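Local coordinates for protein phenol hydroxylase component phL (Pseudomonas stutzeri, PDB 3U52) that probably takes part in the hydroxylation of phenols as the beta-type, non-catalytic subunit of a multicomponent bacterial phenol hydroxylase, at residues Leu229-Met234 and Glu251-Trp256. Sequence-based numbering, arbitrary orientation.
With XE (xenon), chain B.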
# COMPACT_ATOMS: atom_id res chain seq x y z
N LEU D 229 31.09 -0.97 27.57
CA LEU D 229 32.17 -0.08 27.99
C LEU D 229 32.03 1.29 27.37
O LEU D 229 32.11 2.30 28.06
CB LEU D 229 33.56 -0.66 27.63
CG LEU D 229 34.78 0.22 27.97
CD1 LEU D 229 34.92 0.43 29.47
CD2 LEU D 229 36.04 -0.44 27.40
N VAL D 230 31.81 1.32 26.07
CA VAL D 230 31.78 2.58 25.32
C VAL D 230 30.45 3.38 25.46
O VAL D 230 30.45 4.58 25.80
CB VAL D 230 32.15 2.37 23.84
CG1 VAL D 230 32.09 3.72 23.09
CG2 VAL D 230 33.56 1.80 23.73
N TYR D 231 29.32 2.72 25.20
CA TYR D 231 28.05 3.46 25.10
C TYR D 231 27.27 3.50 26.39
O TYR D 231 26.24 4.19 26.45
CB TYR D 231 27.19 2.95 23.93
CG TYR D 231 27.94 3.05 22.61
CD1 TYR D 231 28.52 1.94 22.04
CD2 TYR D 231 28.12 4.27 22.00
CE1 TYR D 231 29.25 2.04 20.83
CE2 TYR D 231 28.82 4.37 20.81
CZ TYR D 231 29.38 3.26 20.23
OH TYR D 231 30.08 3.43 19.06
N ASP D 232 27.74 2.79 27.41
CA ASP D 232 27.23 2.94 28.75
C ASP D 232 28.23 3.61 29.67
O ASP D 232 27.98 4.71 30.16
CB ASP D 232 26.86 1.60 29.35
CG ASP D 232 25.47 1.14 28.95
OD1 ASP D 232 24.72 1.92 28.29
OD2 ASP D 232 25.13 -0.03 29.28
N LYS D 233 29.37 2.95 29.90
CA LYS D 233 30.33 3.45 30.89
C LYS D 233 31.09 4.70 30.44
O LYS D 233 31.06 5.71 31.15
CB LYS D 233 31.23 2.31 31.42
CG LYS D 233 30.36 1.36 32.20
CD LYS D 233 31.04 0.07 32.52
CE LYS D 233 30.08 -1.12 32.59
NZ LYS D 233 29.08 -1.01 33.69
N MET D 234 31.72 4.67 29.27
CA MET D 234 32.31 5.88 28.73
C MET D 234 31.26 6.98 28.56
O MET D 234 31.54 8.16 28.84
CB MET D 234 32.98 5.59 27.41
CG MET D 234 34.21 6.40 27.15
SD MET D 234 35.27 5.64 25.85
CE MET D 234 35.45 3.99 26.52
N GLU D 251 22.62 7.36 20.67
CA GLU D 251 21.47 6.64 21.20
C GLU D 251 21.12 5.52 20.21
O GLU D 251 20.67 4.46 20.59
CB GLU D 251 20.27 7.58 21.46
CG GLU D 251 19.05 6.94 22.23
CD GLU D 251 19.30 6.54 23.71
OE1 GLU D 251 20.30 6.95 24.35
OE2 GLU D 251 18.45 5.81 24.25
N PHE D 252 21.33 5.76 18.92
CA PHE D 252 21.11 4.71 17.94
C PHE D 252 21.86 3.42 18.38
O PHE D 252 21.30 2.32 18.38
CB PHE D 252 21.56 5.20 16.55
CG PHE D 252 21.29 4.20 15.45
CD1 PHE D 252 20.12 4.30 14.68
CD2 PHE D 252 22.21 3.17 15.19
CE1 PHE D 252 19.85 3.37 13.63
CE2 PHE D 252 21.97 2.22 14.15
CZ PHE D 252 20.77 2.31 13.38
N MET D 253 23.12 3.57 18.80
CA MET D 253 24.00 2.44 19.16
C MET D 253 23.50 1.73 20.40
O MET D 253 23.59 0.49 20.48
CB MET D 253 25.44 2.93 19.40
CG MET D 253 26.23 3.39 18.19
SD MET D 253 25.66 4.88 17.39
CE MET D 253 27.26 5.67 17.11
N ARG D 254 23.00 2.46 21.40
CA ARG D 254 22.42 1.79 22.57
C ARG D 254 21.14 0.99 22.28
O ARG D 254 20.98 -0.16 22.75
CB ARG D 254 22.19 2.74 23.76
CG ARG D 254 23.48 3.15 24.47
CD ARG D 254 23.21 4.14 25.65
NE ARG D 254 22.75 5.43 25.13
CZ ARG D 254 23.57 6.38 24.70
NH1 ARG D 254 24.88 6.19 24.80
NH2 ARG D 254 23.08 7.53 24.18
N ASP D 255 20.22 1.59 21.50
CA ASP D 255 19.03 0.88 21.06
C ASP D 255 19.39 -0.35 20.20
O ASP D 255 18.81 -1.43 20.38
CB ASP D 255 18.12 1.85 20.24
CG ASP D 255 17.34 2.85 21.14
OD1 ASP D 255 17.33 2.65 22.39
OD2 ASP D 255 16.76 3.85 20.62
N TRP D 256 20.31 -0.17 19.24
CA TRP D 256 20.78 -1.27 18.39
C TRP D 256 21.31 -2.45 19.23
O TRP D 256 20.94 -3.62 19.03
CB TRP D 256 21.87 -0.79 17.38
CG TRP D 256 22.46 -1.93 16.62
CD1 TRP D 256 21.93 -2.51 15.49
CD2 TRP D 256 23.62 -2.73 16.97
NE1 TRP D 256 22.72 -3.58 15.10
CE2 TRP D 256 23.76 -3.73 15.97
CE3 TRP D 256 24.60 -2.64 17.98
CZ2 TRP D 256 24.82 -4.66 15.97
CZ3 TRP D 256 25.64 -3.59 18.01
CH2 TRP D 256 25.72 -4.59 17.00
XE XE B . 25.20 -0.42 25.54
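Tyr231 packs against Met253 and Arg254, presenting its ring to the first and its backbone carbonyl to the second. Met253 CB sits 3.8 Å from the centroid of the Tyr231 ring, almost straight above the ring centre, a CH-pi contact over the face. On the opposite face lies Val230 CG1 from the same helix, and the phenol is sandwiched between two aliphatic groups. The Met253 chain then bends at chi2 (67°), running toward the hydroxyl end of the ring, with CG 3.8 Å from Tyr231 CZ; the sulfur stands obliquely in a looser Met-aromatic contact. Helices 211-240 and 251-274, neighbours in the helical bundle of this hydroxylase family, cross here with their local axes 110° apart. A wider pi-type turn interrupts regular winding on the first of them, Met234 N bonding to Leu229 O. Within that turn, Tyr231 O accepts from Arg254 NH1 at 2.9 Å, in the carbonyl plane and on a lone pair. The bend at chi3 (-68°) turns the guanidinium back along its own helix, where NE and NH2 grip Glu251 OE1 side-on, NH2 at 2.8 Å in a salt bridge. With alanine at this position, Tyr231 O is likely to lose this donor and Glu251 its nearby positive charge. Thr250 and Ser247 add weak hydrogen bonds to the guanidinium, while Arg105 of the second subunit brings a like charge close to it. Asp232 OD1 reaches Arg254 CD at 3.8 Å and lies 3.6 Å from the xenon, whose pocket Tyr227 and Tyr257 complete.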